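Local coordinates for protein NADH dehydrogenase, putative (Plasmodium falciparum, PDB 5JWC) that probably oxidises NADH and hands the electrons through FAD to ubiquinone, as a type II NADH dehydrogenase of the malaria parasite, and binds the quinolone inhibitor RYL-552, at residues E251-N255 and L256-V260; H354-E357 and I358-I361; N116-D119 and I120-K124. All blocks are in the same frame, centred on the assembly; numbering follows the deposited sequence.

The three contacts are local and far apart. In chain order, contact 3 is a hairpin at the edge of the mixed sheet, contact 1 the end of helix 243-255 where it turns into the outermost strand of the parallel sheet, and contact 2 a short helix in the helical insertion. Contacts 1 and 3 share the pyridine nucleotide-disulphide oxidoreductase range but lie on opposite sides of the chain's centre, their centres 48 Å apart. Contact 2 is 56 Å from contact 1 and 51 Å from contact 3, centre to centre. Side chains lie about 4 Å (Leu-256, contact 1) and 8 Å (Ile-120, contact 3) from bound RYL-552, and about 7 Å (Cys-117, contact 3) from FAD.

Contact 1. Residues E251-N255 and L256-V260; sequences ENFHN and LNINV
Phe-253 offers one ring face to Ile-258 and the margin of its ring to Val-260. The methyl CD1 of Ile-258 sits over that face, 3.8 Å from the ring centroid of Phe-253 and 19° off the normal, displaced toward the rim on the CG side; this is a CH-pi contact. Val-260 comes in near the ring plane instead, with CG2 3.6 Å from CB of Phe-253. The same CG2 also reaches His-254, 3.9 Å from its CE1, and the two side chains cross at about a right angle. With CG anti to the carbonyl carbon (chi1 -83°), Phe-253 turns its ring to the flank where the chain returns.

That return is a Schellman motif at the end of helix 243-255. Asn-257 adopts positive phi (65°), its N bonds back to His-254 O at 2.7 Å, and Ile-258 N bonds to Phe-253 O at 3.0 Å. The turn leads from the helix into strand 259-262, closing a beta-alpha-beta unit of a Rossmann-type fold that begins with strand 227-232. Phe-253 packs onward against Ile-230 of that strand and Val-201 and Thr-204 of helix 198-218.

Leu-256, at the corner, has its N shared weakly between two carbonyls, Asn-252 O and Phe-253 O. Its side chain runs alongside that of Asn-252, pointing the same way, and CD1 of Leu-256 lies 3.7 Å from the backbone O of Asn-252. The amide of Asn-252 is directed elsewhere, ND2 donating to the carbonyls of Ile-464 and Gly-465. Leu-256 itself touches Asn-212 of helix 198-218, and its side chain approaches a bound RYL-552 to about 4 Å.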
ATOM      1  N   GLU A 251      -5.702  25.248 -22.773  1.00 34.22           N
ATOM      2  CA  GLU A 251      -4.746  26.316 -22.559  1.00 37.21           C
ATOM      3  C   GLU A 251      -3.870  26.063 -21.333  1.00 38.61           C
ATOM      4  O   GLU A 251      -2.662  26.315 -21.359  1.00 35.07           O
ATOM      5  CB  GLU A 251      -5.499  27.632 -22.445  1.00 43.46           C
ATOM      6  CG  GLU A 251      -4.720  28.810 -21.941  1.00 50.20           C
ATOM      7  CD  GLU A 251      -5.628  30.022 -21.801  1.00 62.33           C
ATOM      8  OE1 GLU A 251      -5.606  30.685 -20.734  1.00 60.67           O
ATOM      9  OE2 GLU A 251      -6.391  30.280 -22.767  1.00 67.96           O
ATOM     10  N   ASN A 252      -4.473  25.567 -20.256  1.00 37.06           N
ATOM     11  CA  ASN A 252      -3.696  25.255 -19.068  1.00 33.30           C
ATOM     12  C   ASN A 252      -2.694  24.129 -19.399  1.00 35.02           C
ATOM     13  O   ASN A 252      -1.533  24.187 -18.999  1.00 33.93           O
ATOM     14  CB  ASN A 252      -4.612  24.865 -17.905  1.00 34.36           C
ATOM     15  CG  ASN A 252      -3.945  25.042 -16.554  1.00 36.72           C
ATOM     16  OD1 ASN A 252      -3.272  26.046 -16.317  1.00 37.10           O
ATOM     17  ND2 ASN A 252      -4.110  24.055 -15.665  1.00 31.72           N
ATOM     18  N   PHE A 253      -3.141  23.127 -20.158  1.00 33.03           N
ATOM     19  CA  PHE A 253      -2.269  22.018 -20.545  1.00 32.52           C
ATOM     20  C   PHE A 253      -1.114  22.508 -21.441  1.00 37.17           C
ATOM     21  O   PHE A 253       0.034  22.140 -21.210  1.00 35.77           O
ATOM     22  CB  PHE A 253      -3.068  20.896 -21.240  1.00 29.37           C
ATOM     23  CG  PHE A 253      -3.750  19.928 -20.272  1.00 31.56           C
ATOM     24  CD1 PHE A 253      -3.950  20.272 -18.935  1.00 29.85           C
ATOM     25  CD2 PHE A 253      -4.157  18.675 -20.697  1.00 27.93           C
ATOM     26  CE1 PHE A 253      -4.558  19.374 -18.036  1.00 29.08           C
ATOM     27  CE2 PHE A 253      -4.771  17.762 -19.810  1.00 27.67           C
ATOM     28  CZ  PHE A 253      -4.966  18.120 -18.478  1.00 28.22           C
ATOM     29  N   HIS A 254      -1.414  23.335 -22.446  1.00 37.00           N
ATOM     30  CA  HIS A 254      -0.355  23.988 -23.246  1.00 36.84           C
ATOM     31  C   HIS A 254       0.668  24.687 -22.375  1.00 37.80           C
ATOM     32  O   HIS A 254       1.870  24.459 -22.502  1.00 40.44           O
ATOM     33  CB  HIS A 254      -0.948  25.004 -24.224  1.00 37.50           C
ATOM     34  CG  HIS A 254      -1.650  24.402 -25.379  1.00 37.75           C
ATOM     35  ND1 HIS A 254      -1.396  23.091 -25.812  1.00 43.80           N
ATOM     36  CD2 HIS A 254      -2.599  24.860 -26.216  1.00 39.90           C
ATOM     37  CE1 HIS A 254      -2.149  22.813 -26.832  1.00 45.22           C
ATOM     38  NE2 HIS A 254      -2.912  23.883 -27.114  1.00 45.19           N
ATOM     39  N   ASN A 255       0.186  25.533 -21.470  1.00 39.94           N
ATOM     40  CA  ASN A 255       1.068  26.257 -20.568  1.00 39.54           C
ATOM     41  C   ASN A 255       1.911  25.319 -19.705  1.00 44.93           C
ATOM     42  O   ASN A 255       2.996  25.695 -19.268  1.00 43.80           O
ATOM     43  CB  ASN A 255       0.263  27.214 -19.678  1.00 44.20           C
ATOM     44  CG  ASN A 255      -0.464  28.312 -20.484  1.00 56.65           C
ATOM     45  OD1 ASN A 255      -0.346  28.394 -21.717  1.00 52.41           O
ATOM     46  ND2 ASN A 255      -1.240  29.144 -19.783  1.00 52.82           N
ATOM     47  N   LEU A 256       1.431  24.094 -19.474  1.00 40.70           N
ATOM     48  CA  LEU A 256       2.219  23.115 -18.720  1.00 39.11           C
ATOM     49  C   LEU A 256       3.066  22.239 -19.651  1.00 39.04           C
ATOM     50  O   LEU A 256       3.757  21.325 -19.194  1.00 38.80           O
ATOM     51  CB  LEU A 256       1.318  22.215 -17.870  1.00 36.90           C
ATOM     52  CG  LEU A 256       0.763  22.845 -16.595  1.00 42.71           C
ATOM     53  CD1 LEU A 256      -0.464  22.089 -16.108  1.00 38.30           C
ATOM     54  CD2 LEU A 256       1.855  22.914 -15.513  1.00 46.02           C
ATOM     55  N   ASN A 257       3.001  22.521 -20.950  1.00 40.55           N
ATOM     56  CA  ASN A 257       3.776  21.799 -21.968  1.00 40.34           C
ATOM     57  C   ASN A 257       3.372  20.334 -22.089  1.00 36.15           C
ATOM     58  O   ASN A 257       4.165  19.471 -22.489  1.00 32.38           O
ATOM     59  CB  ASN A 257       5.282  21.939 -21.698  1.00 43.12           C
ATOM     60  CG  ASN A 257       5.738  23.380 -21.800  1.00 46.23           C
ATOM     61  OD1 ASN A 257       6.234  23.958 -20.834  1.00 56.56           O
ATOM     62  ND2 ASN A 257       5.518  23.987 -22.965  1.00 54.61           N
ATOM     63  N   ILE A 258       2.106  20.074 -21.779  1.00 34.49           N
ATOM     64  CA  ILE A 258       1.483  18.798 -22.094  1.00 30.26           C
ATOM     65  C   ILE A 258       1.141  18.773 -23.580  1.00 31.52           C
ATOM     66  O   ILE A 258       0.621  19.758 -24.099  1.00 34.77           O
ATOM     67  CB  ILE A 258       0.198  18.592 -21.249  1.00 31.68           C
ATOM     68  CG1 ILE A 258       0.556  18.383 -19.771  1.00 32.13           C
ATOM     69  CG2 ILE A 258      -0.627  17.432 -21.788  1.00 27.68           C
ATOM     70  CD1 ILE A 258      -0.574  18.730 -18.809  1.00 31.45           C
ATOM     71  N   ASN A 259       1.433  17.674 -24.273  1.00 29.78           N
ATOM     72  CA  ASN A 259       0.998  17.559 -25.651  1.00 33.52           C
ATOM     73  C   ASN A 259      -0.482  17.222 -25.718  1.00 37.71           C
ATOM     74  O   ASN A 259      -0.890  16.124 -25.343  1.00 34.06           O
ATOM     75  CB  ASN A 259       1.799  16.508 -26.416  1.00 31.61           C
ATOM     76  CG  ASN A 259       3.170  17.006 -26.824  1.00 46.80           C
ATOM     77  OD1 ASN A 259       3.981  17.381 -25.986  1.00 47.22           O
ATOM     78  ND2 ASN A 259       3.429  17.021 -28.127  1.00 57.67           N
ATOM     79  N   VAL A 260      -1.276  18.166 -26.210  1.00 33.70           N
ATOM     80  CA  VAL A 260      -2.706  17.925 -26.343  1.00 33.76           C
ATOM     81  C   VAL A 260      -3.034  17.432 -27.748  1.00 35.85           C
ATOM     82  O   VAL A 260      -3.043  18.198 -28.714  1.00 35.18           O
ATOM     83  CB  VAL A 260      -3.524  19.173 -26.052  1.00 34.48           C
ATOM     84  CG1 VAL A 260      -5.003  18.835 -26.127  1.00 30.03           C
ATOM     85  CG2 VAL A 260      -3.176  19.714 -24.676  1.00 33.48           C
TER

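Contact 2. Residues H354-E357 and I358-I361; sequences HTNE and IIKI
The side-chain amide of Asn-356 meets Ile-359 through its oxygen, OD1 of Asn-356 being 4.2 Å from CD1 of Ile-359. The other flat group, the imidazole of His-354, has a neighbour from its own segment: at the edge of the ring, in its plane, stands the carboxyl carbon CD of Glu-357, and the nearest approach is carbon to oxygen, CD2 of His-354 to OE2 of Glu-357 at 3.3 Å. ND1 of His-354 is hydrogen-bonded to the carbonyl of Leu-350, which helps fix the rotation of the ring.

One full i to i+4 step apart, Thr-355 and Ile-359 set methyl against methyl, CG2 of Thr-355 to CD1 of Ile-359 at 3.8 Å, their side chains obliquely inclined. Thr-355 can do this because its CG2 is anti to the backbone N while OG1 (chi1 -48°) swings beside that N. There OG1 hydrogen-bonds His-352 O and His-407 ND1.

Residues 355-361 are the whole of this short helix in the helical insertion of PfNDH2, with His-354 at its N-cap position. Four successive i to i+4 bonds build it, among them Ile-358 N to His-354 O at 3.1 Å and Ile-359 N to Thr-355 O at 2.9 Å. The isoleucines fold back against these carbonyls: CG1 of Ile-358 lies 3.4 Å from His-354 O, and CG1 of Ile-361 3.2 Å from Glu-357 O, in each case with CG1 beside the backbone N.

Ile-358 and Ile-359 pack on Phe-406 of helix 403-416, while Ile-358 and Ile-361 also touch Leu-379 of helix 376-380.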
ATOM      1  N   HIS A 354     -50.727   5.616 -22.763  1.00 41.73           N
ATOM      2  CA  HIS A 354     -51.729   6.029 -21.784  1.00 44.16           C
ATOM      3  C   HIS A 354     -52.354   7.374 -22.158  1.00 41.69           C
ATOM      4  O   HIS A 354     -52.751   8.157 -21.295  1.00 39.34           O
ATOM      5  CB  HIS A 354     -51.109   6.089 -20.377  1.00 47.50           C
ATOM      6  CG  HIS A 354     -50.587   4.769 -19.900  1.00 47.39           C
ATOM      7  ND1 HIS A 354     -49.387   4.238 -20.328  1.00 51.24           N
ATOM      8  CD2 HIS A 354     -51.128   3.843 -19.069  1.00 50.44           C
ATOM      9  CE1 HIS A 354     -49.202   3.057 -19.769  1.00 49.60           C
ATOM     10  NE2 HIS A 354     -50.242   2.793 -19.001  1.00 54.68           N
ATOM     11  N   THR A 355     -52.442   7.625 -23.461  1.00 43.00           N
ATOM     12  CA  THR A 355     -52.915   8.904 -23.980  1.00 43.93           C
ATOM     13  C   THR A 355     -54.277   9.318 -23.405  1.00 46.60           C
ATOM     14  O   THR A 355     -54.412  10.403 -22.831  1.00 45.97           O
ATOM     15  CB  THR A 355     -52.995   8.863 -25.517  1.00 49.46           C
ATOM     16  OG1 THR A 355     -51.777   8.311 -26.050  1.00 47.89           O
ATOM     17  CG2 THR A 355     -53.210  10.265 -26.087  1.00 45.22           C
ATOM     18  N   ASN A 356     -55.275   8.445 -23.522  1.00 49.34           N
ATOM     19  CA  ASN A 356     -56.614   8.772 -23.035  1.00 49.06           C
ATOM     20  C   ASN A 356     -56.673   9.067 -21.551  1.00 49.79           C
ATOM     21  O   ASN A 356     -57.386   9.980 -21.121  1.00 50.25           O
ATOM     22  CB  ASN A 356     -57.589   7.653 -23.369  1.00 53.39           C
ATOM     23  CG  ASN A 356     -57.709   7.434 -24.860  1.00 60.34           C
ATOM     24  OD1 ASN A 356     -57.725   8.393 -25.638  1.00 55.33           O
ATOM     25  ND2 ASN A 356     -57.793   6.172 -25.271  1.00 63.32           N
ATOM     26  N   GLU A 357     -55.920   8.308 -20.766  1.00 50.47           N
ATOM     27  CA  GLU A 357     -55.874   8.559 -19.328  1.00 48.38           C
ATOM     28  C   GLU A 357     -55.325   9.943 -19.031  1.00 46.20           C
ATOM     29  O   GLU A 357     -55.825  10.657 -18.162  1.00 48.55           O
ATOM     30  CB  GLU A 357     -55.029   7.502 -18.628  1.00 49.29           C
ATOM     31  CG  GLU A 357     -55.632   6.125 -18.701  1.00 58.76           C
ATOM     32  CD  GLU A 357     -54.677   5.054 -18.229  1.00 67.30           C
ATOM     33  OE1 GLU A 357     -54.191   5.156 -17.080  1.00 68.71           O
ATOM     34  OE2 GLU A 357     -54.414   4.112 -19.012  1.00 69.99           O
ATOM     35  N   ILE A 358     -54.270  10.315 -19.749  1.00 48.15           N
ATOM     36  CA  ILE A 358     -53.648  11.614 -19.539  1.00 46.40           C
ATOM     37  C   ILE A 358     -54.586  12.737 -19.974  1.00 43.68           C
ATOM     38  O   ILE A 358     -54.702  13.754 -19.297  1.00 50.03           O
ATOM     39  CB  ILE A 358     -52.298  11.703 -20.270  1.00 47.71           C
ATOM     40  CG1 ILE A 358     -51.298  10.769 -19.581  1.00 44.60           C
ATOM     41  CG2 ILE A 358     -51.762  13.125 -20.241  1.00 42.92           C
ATOM     42  CD1 ILE A 358     -50.066  10.518 -20.370  1.00 43.23           C
ATOM     43  N   ILE A 359     -55.254  12.553 -21.105  1.00 45.40           N
ATOM     44  CA  ILE A 359     -56.235  13.536 -21.570  1.00 49.53           C
ATOM     45  C   ILE A 359     -57.284  13.838 -20.494  1.00 51.00           C
ATOM     46  O   ILE A 359     -57.545  15.000 -20.187  1.00 49.63           O
ATOM     47  CB  ILE A 359     -56.920  13.067 -22.866  1.00 54.07           C
ATOM     48  CG1 ILE A 359     -55.932  13.177 -24.030  1.00 47.14           C
ATOM     49  CG2 ILE A 359     -58.156  13.912 -23.165  1.00 53.27           C
ATOM     50  CD1 ILE A 359     -56.297  12.358 -25.240  1.00 46.41           C
ATOM     51  N   LYS A 360     -57.865  12.791 -19.910  1.00 54.10           N
ATOM     52  CA  LYS A 360     -58.840  12.955 -18.823  1.00 56.16           C
ATOM     53  C   LYS A 360     -58.255  13.737 -17.649  1.00 54.26           C
ATOM     54  O   LYS A 360     -58.918  14.604 -17.090  1.00 59.71           O
ATOM     55  CB  LYS A 360     -59.345  11.589 -18.355  1.00 58.03           C
ATOM     56  CG  LYS A 360     -60.016  10.776 -19.454  1.00 61.78           C
ATOM     57  CD  LYS A 360     -60.702   9.530 -18.908  1.00 67.17           C
ATOM     58  CE  LYS A 360     -60.929   8.511 -20.028  1.00 70.69           C
ATOM     59  NZ  LYS A 360     -61.514   7.240 -19.512  1.00 75.86           N
ATOM     60  N   ILE A 361     -57.016  13.426 -17.277  1.00 55.11           N
ATOM     61  CA  ILE A 361     -56.332  14.114 -16.182  1.00 53.88           C
ATOM     62  C   ILE A 361     -56.198  15.628 -16.428  1.00 56.80           C
ATOM     63  O   ILE A 361     -56.308  16.440 -15.504  1.00 56.56           O
ATOM     64  CB  ILE A 361     -54.926  13.499 -15.953  1.00 56.55           C
ATOM     65  CG1 ILE A 361     -55.055  12.070 -15.419  1.00 53.82           C
ATOM     66  CG2 ILE A 361     -54.105  14.339 -14.989  1.00 49.04           C
ATOM     67  CD1 ILE A 361     -53.732  11.358 -15.288  1.00 54.80           C
TER

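Contact 3. Residues N116-D119 and I120-K124; sequences NCID and IENNK
Asp-119 opens a beta hairpin and binds Glu-121, Asn-122 and Asn-123 beyond it. The hairpin links strands 114-118 and 124-128 at the margin of the mixed sheet, and its corner is a type I turn from Asp-119 to Asn-122 followed by a G1 beta bulge. The positive phi of Asn-122 (67°) and the bond from Asp-119 N to Asn-123 O, 3.0 Å long and in the carbonyl plane, are the evidence. Asn-122 N closes the turn on Asp-119 O at 2.9 Å, approaching from above the carbonyl plane.

The carboxylate of Asp-119 takes three further donors: the N-H groups of Glu-121 and Asn-123 and the side-chain amide of Asn-123. OD2 of Asp-119 accepts from Asn-123 N at 2.7 Å and from Glu-121 N at 3.0 Å, the two arriving from opposite faces of the carboxylate; the second bond makes an Asx turn. With CG between the backbone N and the carbonyl carbon (chi1 61°), the group folds inward over the loop. OD1 of Asp-119 takes ND2 of Asn-123 on its syn lone pair and lies in the amide plane of Asn-123 (ND2 to OD1 3.0 Å), although the carboxylate and amide planes stand 75° apart. OD1 also accepts from ND2 of Asn-179 of the second subunit. These donors would probably stabilise the negative charge. Glu-121, also acidic, sends its OE2 to a salt bridge with Lys-174 of the second subunit, so the turn lies at the dimer interface.

Behind the turn, Ile-118 and Lys-124 form a non-hydrogen-bonded antiparallel pair, and Cys-117 bonds through its backbone to Val-125. Asn-123 O has a further contact besides the N-H of Asp-119: the CA-H of Ile-118, with CA 3.2 Å from that oxygen.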
ATOM      1  N   ASN A 116     -26.321 -18.153  -8.319  1.00 38.66           N
ATOM      2  CA  ASN A 116     -25.067 -18.875  -8.170  1.00 40.99           C
ATOM      3  C   ASN A 116     -23.874 -17.928  -8.094  1.00 46.66           C
ATOM      4  O   ASN A 116     -23.735 -17.024  -8.927  1.00 45.30           O
ATOM      5  CB  ASN A 116     -24.846 -19.841  -9.331  1.00 46.55           C
ATOM      6  CG  ASN A 116     -25.675 -21.101  -9.208  1.00 46.84           C
ATOM      7  OD1 ASN A 116     -26.172 -21.430  -8.130  1.00 48.33           O
ATOM      8  ND2 ASN A 116     -25.820 -21.819 -10.314  1.00 48.65           N
ATOM      9  N   CYS A 117     -23.011 -18.152  -7.106  1.00 40.50           N
ATOM     10  CA  CYS A 117     -21.775 -17.384  -6.956  1.00 44.23           C
ATOM     11  C   CYS A 117     -20.560 -18.303  -6.928  1.00 46.84           C
ATOM     12  O   CYS A 117     -20.695 -19.510  -6.741  1.00 50.13           O
ATOM     13  CB  CYS A 117     -21.809 -16.556  -5.671  1.00 40.04           C
ATOM     14  SG  CYS A 117     -23.233 -15.459  -5.522  1.00 44.75           S
ATOM     15  N   ILE A 118     -19.371 -17.733  -7.093  1.00 43.26           N
ATOM     16  CA  ILE A 118     -18.139 -18.463  -6.817  1.00 42.89           C
ATOM     17  C   ILE A 118     -17.257 -17.682  -5.849  1.00 45.60           C
ATOM     18  O   ILE A 118     -17.332 -16.449  -5.791  1.00 41.93           O
ATOM     19  CB  ILE A 118     -17.313 -18.742  -8.088  1.00 44.84           C
ATOM     20  CG1 ILE A 118     -17.064 -17.441  -8.858  1.00 43.93           C
ATOM     21  CG2 ILE A 118     -18.005 -19.758  -8.948  1.00 46.75           C
ATOM     22  CD1 ILE A 118     -16.088 -17.585  -9.994  1.00 44.45           C
ATOM     23  N   ASP A 119     -16.434 -18.398  -5.083  1.00 45.19           N
ATOM     24  CA  ASP A 119     -15.424 -17.753  -4.251  1.00 41.37           C
ATOM     25  C   ASP A 119     -14.126 -17.650  -5.029  1.00 44.33           C
ATOM     26  O   ASP A 119     -14.064 -18.052  -6.186  1.00 46.42           O
ATOM     27  CB  ASP A 119     -15.222 -18.495  -2.912  1.00 44.08           C
ATOM     28  CG  ASP A 119     -14.751 -19.957  -3.068  1.00 47.95           C
ATOM     29  OD1 ASP A 119     -14.897 -20.704  -2.069  1.00 49.43           O
ATOM     30  OD2 ASP A 119     -14.239 -20.364  -4.142  1.00 47.86           O
ATOM     31  N   ILE A 120     -13.090 -17.126  -4.387  1.00 43.98           N
ATOM     32  CA  ILE A 120     -11.822 -16.849  -5.054  1.00 49.05           C
ATOM     33  C   ILE A 120     -11.160 -18.155  -5.523  1.00 52.43           C
ATOM     34  O   ILE A 120     -10.278 -18.139  -6.377  1.00 53.14           O
ATOM     35  CB  ILE A 120     -10.878 -16.037  -4.112  1.00 49.89           C
ATOM     36  CG1 ILE A 120      -9.740 -15.368  -4.883  1.00 51.41           C
ATOM     37  CG2 ILE A 120     -10.373 -16.898  -2.952  1.00 48.72           C
ATOM     38  CD1 ILE A 120     -10.192 -14.295  -5.858  1.00 48.69           C
ATOM     39  N   GLU A 121     -11.619 -19.287  -4.996  1.00 49.87           N
ATOM     40  CA  GLU A 121     -11.086 -20.590  -5.388  1.00 54.82           C
ATOM     41  C   GLU A 121     -12.044 -21.375  -6.299  1.00 57.33           C
ATOM     42  O   GLU A 121     -11.913 -22.588  -6.465  1.00 59.01           O
ATOM     43  CB  GLU A 121     -10.723 -21.396  -4.134  1.00 54.97           C
ATOM     44  CG  GLU A 121      -9.562 -20.760  -3.350  1.00 56.04           C
ATOM     45  CD  GLU A 121      -9.354 -21.351  -1.962  1.00 69.16           C
ATOM     46  OE1 GLU A 121      -9.939 -22.418  -1.659  1.00 73.67           O
ATOM     47  OE2 GLU A 121      -8.620 -20.726  -1.160  1.00 70.43           O
ATOM     48  N   ASN A 122     -13.010 -20.665  -6.878  1.00 53.20           N
ATOM     49  CA  ASN A 122     -13.969 -21.228  -7.832  1.00 52.70           C
ATOM     50  C   ASN A 122     -14.921 -22.239  -7.232  1.00 51.13           C
ATOM     51  O   ASN A 122     -15.555 -23.003  -7.955  1.00 54.32           O
ATOM     52  CB  ASN A 122     -13.245 -21.863  -9.020  1.00 60.09           C
ATOM     53  CG  ASN A 122     -12.490 -20.847  -9.848  1.00 60.06           C
ATOM     54  OD1 ASN A 122     -13.059 -19.854 -10.300  1.00 68.81           O
ATOM     55  ND2 ASN A 122     -11.197 -21.080 -10.037  1.00 65.08           N
ATOM     56  N   ASN A 123     -15.022 -22.255  -5.913  1.00 49.62           N
ATOM     57  CA  ASN A 123     -16.066 -23.043  -5.280  1.00 47.98           C
ATOM     58  C   ASN A 123     -17.426 -22.376  -5.476  1.00 54.69           C
ATOM     59  O   ASN A 123     -17.575 -21.165  -5.269  1.00 46.99           O
ATOM     60  CB  ASN A 123     -15.764 -23.229  -3.802  1.00 53.73           C
ATOM     61  CG  ASN A 123     -14.440 -23.921  -3.574  1.00 56.68           C
ATOM     62  OD1 ASN A 123     -14.157 -24.951  -4.189  1.00 58.83           O
ATOM     63  ND2 ASN A 123     -13.602 -23.339  -2.723  1.00 55.75           N
ATOM     64  N   LYS A 124     -18.411 -23.174  -5.872  1.00 47.71           N
ATOM     65  CA  LYS A 124     -19.746 -22.672  -6.137  1.00 46.52           C
ATOM     66  C   LYS A 124     -20.552 -22.498  -4.861  1.00 47.75           C
ATOM     67  O   LYS A 124     -20.498 -23.323  -3.944  1.00 50.03           O
ATOM     68  CB  LYS A 124     -20.487 -23.614  -7.094  1.00 51.59           C
ATOM     69  CG  LYS A 124     -21.889 -23.143  -7.465  1.00 55.67           C
ATOM     70  CD  LYS A 124     -22.515 -24.020  -8.543  1.00 60.63           C
ATOM     71  CE  LYS A 124     -24.036 -23.947  -8.471  1.00 60.81           C
ATOM     72  NZ  LYS A 124     -24.717 -24.635  -9.604  1.00 64.96           N
TER